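Local structure of conserved hypothetical exported protein (Bacteroides fragilis, 4JJA) at residues Ile137-Pro145 against Met174-Met182; Asp111-Ile121 against Ser161-His172. The protein is not characterised in detail but probably acts as a peptidoglycan beta-N-acetylmuramidase of the NamZ family. All blocks are in the same frame, centred on the assembly; numbering follows the deposited sequence. Where two conformers were deposited one is given.

Contact 1 of 2, residues Ile137-Pro145 against Met174-Met182; sequences ILILDRPNP and MTLGELALM
Asp141 meets the first turn of helix 176-185 with both carboxylate oxygens. OD2 receives the hydroxyl of Thr175 on its syn lone pair, OD2 to OG1 being 2.7 Å, while OD1 takes the backbone N-H of Gly177, N to OD1 2.9 Å, from the syn side but 33° out of the carboxylate plane. Two bonds through two oxygens fix the rotation of the carboxylate, and Tyr368 adds a hydroxyl at OD2. Carrying no side chain, Gly177 lets the acid come this close to the helix. Beside it Ile139 lays CG2 near the Gly177 backbone and presses CD1 tightly on Ala180 CB, 3.4 Å away; a small residue suits that spot. Ile139 lies in strand 136-140 of the parallel sheet of a Rossmann-like domain, and Asp141 follows directly after the strand, facing N-H groups of a helix start that have no backbone partner within the helix; the helix dipole probably stabilises its negative charge. Further along, Asn144, with CG anti to the backbone N (chi1 179°), reaches the carbonyl of Met174; ND2 to O is 2.9 Å, with the donor well above the carbonyl plane. Asn144 OD1 accepts from Asn146 N. A water takes the N-H of Leu176 and donates to Arg142 O, satisfying both backbone groups. Behind this shell Thr175 and Glu178 form a capping box: Glu178 N donates to Thr175 OG1 at 3.1 Å, and Thr175 N to Glu178 OE1 at 2.9 Å. The other oxygen, Glu178 OE2, is held by His207 and by the backbone N of Leu367.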
loop_
_atom_site.group_PDB
_atom_site.type_symbol
_atom_site.label_atom_id
_atom_site.label_comp_id
_atom_site.label_asym_id
_atom_site.label_seq_id
_atom_site.Cartn_x
_atom_site.Cartn_y
_atom_site.Cartn_z
ATOM N N ILE A 137 19.748 -4.587 -4.927
ATOM C CA ILE A 137 18.760 -4.002 -4.016
ATOM C C ILE A 137 18.845 -4.697 -2.662
ATOM O O ILE A 137 18.920 -5.921 -2.547
ATOM C CB ILE A 137 17.346 -4.069 -4.622
ATOM C CG1 ILE A 137 17.234 -3.077 -5.785
ATOM C CG2 ILE A 137 16.279 -3.818 -3.536
ATOM C CD1 ILE A 137 15.883 -3.076 -6.526
ATOM N N LEU A 138 18.838 -3.871 -1.634
ATOM C CA LEU A 138 18.766 -4.308 -0.247
ATOM C C LEU A 138 17.430 -3.799 0.308
ATOM O O LEU A 138 17.206 -2.615 0.371
ATOM C CB LEU A 138 19.930 -3.706 0.543
ATOM C CG LEU A 138 19.945 -4.017 2.040
ATOM C CD1 LEU A 138 20.203 -5.488 2.313
ATOM C CD2 LEU A 138 20.989 -3.161 2.770
ATOM N N ILE A 139 16.558 -4.714 0.735
ATOM C CA ILE A 139 15.276 -4.336 1.320
ATOM C C ILE A 139 15.367 -4.514 2.836
ATOM O O ILE A 139 15.651 -5.613 3.346
ATOM C CB ILE A 139 14.114 -5.177 0.762
ATOM C CG1 ILE A 139 14.068 -5.027 -0.782
ATOM C CG2 ILE A 139 12.781 -4.778 1.488
ATOM C CD1 ILE A 139 13.033 -5.889 -1.454
ATOM N N LEU A 140 15.169 -3.414 3.560
ATOM C CA LEU A 140 15.117 -3.424 5.035
ATOM C C LEU A 140 13.651 -3.612 5.359
ATOM O O LEU A 140 12.855 -2.661 5.224
ATOM C CB LEU A 140 15.723 -2.129 5.575
ATOM C CG LEU A 140 17.165 -1.881 5.166
ATOM C CD1 LEU A 140 17.599 -0.528 5.740
ATOM C CD2 LEU A 140 18.109 -3.033 5.549
ATOM N N ASP A 141 13.243 -4.835 5.663
ATOM C CA ASP A 141 11.809 -5.111 5.625
ATOM C C ASP A 141 11.086 -4.443 6.778
ATOM O O ASP A 141 11.662 -4.252 7.881
ATOM C CB ASP A 141 11.544 -6.616 5.611
ATOM C CG ASP A 141 10.409 -7.055 4.715
ATOM O OD1 ASP A 141 9.972 -6.300 3.831
ATOM O OD2 ASP A 141 10.032 -8.263 4.891
ATOM N N ARG A 142 9.833 -4.089 6.542
ATOM C CA ARG A 142 8.917 -3.605 7.558
ATOM C C ARG A 142 7.656 -4.446 7.480
ATOM O O ARG A 142 7.329 -4.997 6.442
ATOM C CB ARG A 142 8.588 -2.127 7.401
ATOM C CG ARG A 142 9.790 -1.223 7.656
ATOM C CD ARG A 142 9.446 0.254 7.561
ATOM N NE ARG A 142 10.685 1.034 7.731
ATOM C CZ ARG A 142 10.997 1.779 8.770
ATOM N NH1 ARG A 142 10.135 1.965 9.766
ATOM N NH2 ARG A 142 12.179 2.378 8.796
ATOM N N PRO A 143 6.930 -4.528 8.590
ATOM C CA PRO A 143 5.694 -5.295 8.576
ATOM C C PRO A 143 4.649 -4.804 7.605
ATOM O O PRO A 143 4.633 -3.626 7.270
ATOM C CB PRO A 143 5.164 -5.158 10.027
ATOM C CG PRO A 143 6.380 -4.967 10.828
ATOM C CD PRO A 143 7.244 -4.076 9.954
ATOM N N ASN A 144 3.794 -5.729 7.177
ATOM C CA ASN A 144 2.567 -5.376 6.489
ATOM C C ASN A 144 1.480 -5.327 7.552
ATOM O O ASN A 144 1.185 -6.364 8.146
ATOM C CB ASN A 144 2.271 -6.434 5.423
ATOM C CG ASN A 144 0.999 -6.170 4.654
ATOM O OD1 ASN A 144 0.189 -5.315 5.042
ATOM N ND2 ASN A 144 0.792 -6.965 3.590
ATOM N N PRO A 145 0.871 -4.149 7.822
ATOM C CA PRO A 145 -0.153 -4.095 8.861
ATOM C C PRO A 145 -1.411 -4.878 8.508
ATOM O O PRO A 145 -2.222 -5.164 9.366
ATOM C CB PRO A 145 -0.441 -2.600 8.979
ATOM C CG PRO A 145 -0.135 -2.062 7.592
ATOM C CD PRO A 145 1.057 -2.846 7.141
HETATM N N MSE A 174 1.519 -9.698 2.009
HETATM C CA MSE A 174 2.956 -9.875 1.949
HETATM C C MSE A 174 3.685 -8.600 2.337
HETATM O O MSE A 174 3.203 -7.503 2.147
HETATM C CB MSE A 174 3.404 -10.247 0.530
HETATM C CG MSE A 174 2.705 -11.518 0.056
HETATM SE SE MSE A 174 3.076 -12.057 -1.776
HETATM C CE MSE A 174 4.720 -12.802 -1.444
ATOM N N THR A 175 4.858 -8.767 2.926
ATOM C CA THR A 175 5.744 -7.628 3.080
ATOM C C THR A 175 6.366 -7.215 1.739
ATOM O O THR A 175 6.339 -8.005 0.795
ATOM C CB THR A 175 6.864 -7.886 4.090
ATOM O OG1 THR A 175 7.808 -8.814 3.538
ATOM C CG2 THR A 175 6.326 -8.292 5.433
ATOM N N LEU A 176 6.938 -6.020 1.661
ATOM C CA LEU A 176 7.575 -5.618 0.409
ATOM C C LEU A 176 8.743 -6.531 0.094
ATOM O O LEU A 176 8.989 -6.817 -1.086
ATOM C CB LEU A 176 7.991 -4.179 0.419
ATOM C CG LEU A 176 6.924 -3.099 0.461
ATOM C CD1 LEU A 176 7.584 -1.696 0.582
ATOM C CD2 LEU A 176 6.047 -3.185 -0.758
ATOM N N GLY A 177 9.460 -7.058 1.090
ATOM C CA GLY A 177 10.522 -8.002 0.838
ATOM C C GLY A 177 10.021 -9.291 0.237
ATOM O O GLY A 177 10.589 -9.822 -0.702
ATOM N N GLU A 178 8.957 -9.833 0.812
ATOM C CA GLU A 178 8.355 -11.048 0.250
ATOM C C GLU A 178 7.891 -10.830 -1.163
ATOM O O GLU A 178 8.099 -11.672 -2.039
ATOM C CB GLU A 178 7.204 -11.491 1.151
ATOM C CG GLU A 178 7.612 -11.939 2.582
ATOM C CD GLU A 178 6.448 -12.266 3.486
ATOM O OE1 GLU A 178 5.425 -11.532 3.426
ATOM O OE2 GLU A 178 6.527 -13.272 4.255
ATOM N N LEU A 179 7.193 -9.717 -1.393
ATOM C CA LEU A 179 6.682 -9.404 -2.696
ATOM C C LEU A 179 7.807 -9.265 -3.703
ATOM O O LEU A 179 7.680 -9.723 -4.835
ATOM C CB LEU A 179 5.811 -8.145 -2.642
ATOM C CG LEU A 179 5.068 -7.782 -3.895
ATOM C CD1 LEU A 179 4.163 -8.936 -4.381
ATOM C CD2 LEU A 179 4.208 -6.536 -3.643
ATOM N N ALA A 180 8.920 -8.642 -3.323
ATOM C CA ALA A 180 10.057 -8.505 -4.227
ATOM C C ALA A 180 10.544 -9.870 -4.655
ATOM O O ALA A 180 10.867 -10.086 -5.854
ATOM C CB ALA A 180 11.171 -7.722 -3.593
ATOM N N LEU A 181 10.667 -10.793 -3.707
ATOM C CA LEU A 181 11.096 -12.139 -4.037
ATOM C C LEU A 181 10.150 -12.811 -5.028
ATOM O O LEU A 181 10.587 -13.531 -5.951
ATOM C CB LEU A 181 11.284 -12.976 -2.762
ATOM C CG LEU A 181 12.360 -12.487 -1.771
ATOM C CD1 LEU A 181 12.385 -13.322 -0.488
ATOM C CD2 LEU A 181 13.761 -12.434 -2.424
HETATM N N MSE A 182 8.854 -12.610 -4.833
HETATM C CA MSE A 182 7.853 -13.153 -5.748
HETATM C C MSE A 182 7.929 -12.536 -7.117
HETATM O O MSE A 182 7.812 -13.244 -8.124
HETATM C CB MSE A 182 6.453 -13.032 -5.155
HETATM C CG MSE A 182 5.388 -13.669 -6.005
HETATM SE SE MSE A 182 3.714 -13.748 -4.982
HETATM C CE MSE A 182 2.892 -15.208 -5.998
HETATM O O HOH W 1 6.205 -4.365 3.960
#

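Contact 2 of 2, residues Asp111-Ile121 against Ser161-His172; sequences DVGLRFYTYYI and SGVGGLPIPIVH
Arg115 lies along residues 168-170, its CG and CD beside Ile168 CG1, the side chains running opposite ways. A bend at chi3 (67°) turns the guanidinium so that NH1 points at Ile168 O, 2.8 Å away, almost in the guanidinium plane, while Ile170 CG1 lies over one face, 3.5 Å from NH2. Arginine suits this place because its several N-H groups serve several carbonyls: Pro153 O also receives NH1, Leu328 O and Val329 O NH2, and a water accepts from NE and can donate to Val163 O. Arg115 N donates to Ile170 O at 2.8 Å. Two loops of the Rossmann-like region pack here, Ile170 and Val171 forming a classic beta bulge opposite Asp151. Ile170 CG2 touches Leu114 CD1 and the Phe116 ring, 3.7 Å from CE2. Tyr120 enters from helix 119-132, its ring beside Leu166 and pointing the other way, CD1 3.7 Å from Leu166 CD1. Tyr120 OH donates to Arg115 O at 2.6 Å and accepts the Gly165 N-H at 3.0 Å, nearly straight (173°), joining both segments. Ile121 CD1 packs where Gly165 leaves room for it. His172 sets one ring face over Gly113, a water lies within bonding distance of its NE2, Asp111 OD2 and Leu114 O, and ND1 bonds to Met174 N. Helix 224-233 packs on Leu114 and Val171, helix 325-329 on Phe116 and Val163, and helix 176-185 on Tyr120 and Leu166.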
loop_
_atom_site.group_PDB
_atom_site.type_symbol
_atom_site.label_atom_id
_atom_site.label_comp_id
_atom_site.label_asym_id
_atom_site.label_seq_id
_atom_site.Cartn_x
_atom_site.Cartn_y
_atom_site.Cartn_z
ATOM N N ASP A 111 4.578 0.289 4.009
ATOM C CA ASP A 111 3.465 -0.014 3.148
ATOM C C ASP A 111 2.205 -0.337 3.981
ATOM O O ASP A 111 2.296 -0.573 5.190
ATOM C CB ASP A 111 3.864 -1.280 2.302
ATOM C CG ASP A 111 2.832 -1.678 1.336
ATOM O OD1 ASP A 111 2.316 -0.791 0.634
ATOM O OD2 ASP A 111 2.491 -2.897 1.300
ATOM N N VAL A 112 1.037 -0.473 3.331
ATOM C CA VAL A 112 -0.201 -0.867 4.021
ATOM C C VAL A 112 -0.849 -2.151 3.516
ATOM O O VAL A 112 -1.866 -2.560 4.028
ATOM C CB VAL A 112 -1.224 0.284 4.068
ATOM C CG1 VAL A 112 -0.611 1.526 4.765
ATOM C CG2 VAL A 112 -1.687 0.642 2.703
ATOM N N GLY A 113 -0.250 -2.773 2.504
ATOM C CA GLY A 113 -0.693 -4.103 2.054
ATOM C C GLY A 113 -1.841 -4.233 1.101
ATOM O O GLY A 113 -2.542 -5.222 1.104
ATOM N N LEU A 114 -2.044 -3.208 0.264
ATOM C CA LEU A 114 -3.122 -3.199 -0.690
ATOM C C LEU A 114 -2.593 -3.078 -2.101
ATOM O O LEU A 114 -1.673 -2.323 -2.399
ATOM C CB LEU A 114 -4.064 -2.011 -0.441
ATOM C CG LEU A 114 -5.168 -2.256 0.567
ATOM C CD1 LEU A 114 -6.120 -3.357 0.085
ATOM C CD2 LEU A 114 -4.593 -2.472 1.970
ATOM N N ARG A 115 -3.252 -3.789 -2.999
ATOM C CA ARG A 115 -2.876 -3.721 -4.428
ATOM C C ARG A 115 -2.979 -2.322 -5.031
ATOM O O ARG A 115 -2.254 -1.990 -5.936
ATOM C CB ARG A 115 -3.722 -4.714 -5.201
ATOM C CG ARG A 115 -3.309 -4.938 -6.625
ATOM C CD ARG A 115 -4.181 -5.953 -7.308
ATOM N NE ARG A 115 -5.530 -5.493 -7.471
ATOM C CZ ARG A 115 -6.618 -6.270 -7.434
ATOM N NH1 ARG A 115 -6.531 -7.574 -7.193
ATOM N NH2 ARG A 115 -7.831 -5.700 -7.595
ATOM N N PHE A 116 -3.878 -1.500 -4.516
ATOM C CA PHE A 116 -4.104 -0.164 -5.008
ATOM C C PHE A 116 -3.392 0.907 -4.205
ATOM O O PHE A 116 -3.579 2.103 -4.472
ATOM C CB PHE A 116 -5.595 0.138 -5.226
ATOM C CG PHE A 116 -6.523 -0.343 -4.152
ATOM C CD1 PHE A 116 -6.464 0.183 -2.866
ATOM C CD2 PHE A 116 -7.486 -1.303 -4.433
ATOM C CE1 PHE A 116 -7.348 -0.239 -1.863
ATOM C CE2 PHE A 116 -8.363 -1.723 -3.440
ATOM C CZ PHE A 116 -8.280 -1.210 -2.158
ATOM N N TYR A 117 -2.484 0.498 -3.290
ATOM C CA TYR A 117 -1.551 1.407 -2.605
ATOM C C TYR A 117 -0.209 1.135 -3.259
ATOM O O TYR A 117 0.314 0.033 -3.132
ATOM C CB TYR A 117 -1.549 1.116 -1.133
ATOM C CG TYR A 117 -0.862 2.197 -0.308
ATOM C CD1 TYR A 117 -1.593 3.248 0.190
ATOM C CD2 TYR A 117 0.473 2.113 0.051
ATOM C CE1 TYR A 117 -1.045 4.221 0.960
ATOM C CE2 TYR A 117 1.076 3.087 0.826
ATOM C CZ TYR A 117 0.300 4.150 1.282
ATOM O OH TYR A 117 0.922 5.095 2.071
ATOM N N THR A 118 0.344 2.180 -3.893
ATOM C CA THR A 118 1.244 2.056 -5.064
ATOM C C THR A 118 2.728 2.005 -4.880
ATOM O O THR A 118 3.465 1.956 -5.861
ATOM C CB THR A 118 1.008 3.209 -6.099
ATOM O OG1 THR A 118 1.361 4.483 -5.553
ATOM C CG2 THR A 118 -0.444 3.215 -6.540
ATOM N N TYR A 119 3.200 1.998 -3.650
ATOM C CA TYR A 119 4.663 1.967 -3.442
ATOM C C TYR A 119 5.306 0.730 -4.072
ATOM O O TYR A 119 6.402 0.824 -4.588
ATOM C CB TYR A 119 5.058 1.996 -1.973
ATOM C CG TYR A 119 4.701 3.236 -1.216
ATOM C CD1 TYR A 119 4.402 4.432 -1.872
ATOM C CD2 TYR A 119 4.671 3.207 0.169
ATOM C CE1 TYR A 119 4.079 5.590 -1.122
ATOM C CE2 TYR A 119 4.361 4.336 0.890
ATOM C CZ TYR A 119 4.047 5.507 0.228
ATOM O OH TYR A 119 3.732 6.663 0.948
ATOM N N TYR A 120 4.630 -0.425 -4.084
ATOM C CA TYR A 120 5.242 -1.588 -4.675
ATOM C C TYR A 120 5.434 -1.415 -6.192
ATOM O O TYR A 120 6.295 -2.072 -6.792
ATOM C CB TYR A 120 4.476 -2.903 -4.364
ATOM C CG TYR A 120 3.176 -3.054 -5.126
ATOM C CD1 TYR A 120 3.121 -3.641 -6.366
ATOM C CD2 TYR A 120 2.014 -2.539 -4.616
ATOM C CE1 TYR A 120 1.942 -3.738 -7.094
ATOM C CE2 TYR A 120 0.823 -2.592 -5.318
ATOM C CZ TYR A 120 0.775 -3.189 -6.569
ATOM O OH TYR A 120 -0.384 -3.256 -7.309
ATOM N N ILE A 121 4.594 -0.580 -6.829
ATOM C CA ILE A 121 4.748 -0.354 -8.280
ATOM C C ILE A 121 6.013 0.442 -8.517
ATOM O O ILE A 121 6.792 0.098 -9.388
ATOM C CB ILE A 121 3.524 0.317 -8.905
ATOM C CG1 ILE A 121 2.280 -0.571 -8.700
ATOM C CG2 ILE A 121 3.778 0.636 -10.369
ATOM C CD1 ILE A 121 0.999 -0.050 -9.337
ATOM N N SER A 161 -3.103 -1.349 -14.240
ATOM C CA SER A 161 -3.186 0.101 -14.311
ATOM C C SER A 161 -2.232 0.753 -13.323
ATOM O O SER A 161 -1.557 0.056 -12.562
ATOM C CB SER A 161 -4.597 0.574 -14.030
ATOM O OG SER A 161 -4.861 0.533 -12.650
ATOM N N GLY A 162 -2.373 2.072 -13.201
ATOM C CA GLY A 162 -1.717 2.817 -12.163
ATOM C C GLY A 162 -2.080 2.461 -10.752
ATOM O O GLY A 162 -1.354 2.828 -9.823
ATOM N N VAL A 163 -3.225 1.811 -10.576
ATOM C CA VAL A 163 -3.661 1.392 -9.249
ATOM C C VAL A 163 -3.671 -0.158 -9.116
ATOM O O VAL A 163 -4.287 -0.699 -8.219
ATOM C CB VAL A 163 -5.062 1.984 -8.884
ATOM C CG1 VAL A 163 -5.080 3.527 -8.848
ATOM C CG2 VAL A 163 -6.168 1.446 -9.808
ATOM N N GLY A 164 -2.909 -0.863 -9.938
ATOM C CA GLY A 164 -2.837 -2.320 -9.890
ATOM C C GLY A 164 -1.793 -2.871 -10.841
ATOM O O GLY A 164 -2.020 -2.951 -12.061
ATOM N N GLY A 165 -0.634 -3.233 -10.312
ATOM C CA GLY A 165 0.531 -3.507 -11.128
ATOM C C GLY A 165 0.942 -4.943 -11.284
ATOM O O GLY A 165 1.824 -5.235 -12.094
ATOM N N LEU A 166 0.341 -5.863 -10.530
ATOM C CA LEU A 166 0.750 -7.263 -10.492
ATOM C C LEU A 166 -0.494 -8.147 -10.376
ATOM O O LEU A 166 -1.511 -7.688 -9.823
ATOM C CB LEU A 166 1.653 -7.498 -9.297
ATOM C CG LEU A 166 2.999 -6.800 -9.288
ATOM C CD1 LEU A 166 3.702 -6.983 -7.940
ATOM C CD2 LEU A 166 3.911 -7.291 -10.480
ATOM N N PRO A 167 -0.387 -9.429 -10.771
ATOM C CA PRO A 167 -1.518 -10.354 -10.661
ATOM C C PRO A 167 -1.605 -10.927 -9.251
ATOM O O PRO A 167 -1.292 -12.091 -8.987
ATOM C CB PRO A 167 -1.219 -11.406 -11.745
ATOM C CG PRO A 167 0.264 -11.412 -11.798
ATOM C CD PRO A 167 0.743 -10.020 -11.534
ATOM N N ILE A 168 -2.064 -10.076 -8.358
ATOM C CA ILE A 168 -2.144 -10.365 -6.932
ATOM C C ILE A 168 -3.550 -10.009 -6.465
ATOM O O ILE A 168 -4.280 -9.281 -7.139
ATOM C CB ILE A 168 -1.034 -9.648 -6.124
ATOM C CG1 ILE A 168 -1.207 -8.099 -6.188
ATOM C CG2 ILE A 168 0.334 -10.071 -6.581
ATOM C CD1 ILE A 168 -0.132 -7.325 -5.425
ATOM N N PRO A 169 -3.977 -10.501 -5.297
ATOM C CA PRO A 169 -5.273 -10.147 -4.737
ATOM C C PRO A 169 -5.286 -8.695 -4.240
ATOM O O PRO A 169 -4.258 -8.013 -4.256
ATOM C CB PRO A 169 -5.463 -11.152 -3.569
ATOM C CG PRO A 169 -4.476 -12.277 -3.851
ATOM C CD PRO A 169 -3.299 -11.501 -4.463
ATOM N N ILE A 170 -6.451 -8.217 -3.829
ATOM C CA ILE A 170 -6.559 -6.883 -3.300
ATOM C C ILE A 170 -5.694 -6.745 -2.053
ATOM O O ILE A 170 -4.913 -5.774 -1.897
ATOM C CB ILE A 170 -8.044 -6.497 -3.022
ATOM C CG1 ILE A 170 -8.822 -6.415 -4.354
ATOM C CG2 ILE A 170 -8.166 -5.202 -2.253
ATOM C CD1 ILE A 170 -10.321 -6.158 -4.183
ATOM N N VAL A 171 -5.877 -7.675 -1.108
ATOM C CA VAL A 171 -5.086 -7.749 0.128
ATOM C C VAL A 171 -4.156 -8.934 -0.161
ATOM O O VAL A 171 -4.591 -10.091 -0.169
ATOM C CB VAL A 171 -5.999 -7.968 1.346
ATOM C CG1 VAL A 171 -5.101 -8.248 2.597
ATOM C CG2 VAL A 171 -6.960 -6.806 1.577
ATOM N N HIS A 172 -2.878 -8.643 -0.411
ATOM C CA HIS A 172 -1.935 -9.674 -0.835
ATOM C C HIS A 172 -1.250 -10.385 0.341
ATOM O O HIS A 172 -0.702 -11.481 0.164
ATOM C CB HIS A 172 -0.921 -9.104 -1.836
ATOM C CG HIS A 172 -0.225 -7.881 -1.343
ATOM N ND1 HIS A 172 0.720 -7.923 -0.336
ATOM C CD2 HIS A 172 -0.307 -6.592 -1.757
ATOM C CE1 HIS A 172 1.193 -6.696 -0.166
ATOM N NE2 HIS A 172 0.544 -5.864 -0.986
HETATM O O HOH W 2 0.823 -3.097 -1.116
HETATM O O HOH W 3 -6.038 -2.802 -8.169
#

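In the fold
Both contacts are largely buried, but contact 2 reaches the surface at Gly162, whereas every touching residue of contact 1 is buried. Contact 1 joins a strand end of the parallel sheet to a helix start, through a carboxylate and helix capping; contact 2 joins a loop and the first turn of helix 119-132 to a segment without regular structure, so an arginine, a tyrosine hydroxyl and waters satisfy backbone groups that no regular structure pairs. Their segments alternate along the sequence. Leu179 CD2 lies 3.7 Å from Tyr120 CB, bringing helices 176-185 and 119-132 together, while Asn144 OD1 packs 3.3 Å from Gly113 CA. Next to it Pro145 CD packs 3.2 Å from Asp111 O.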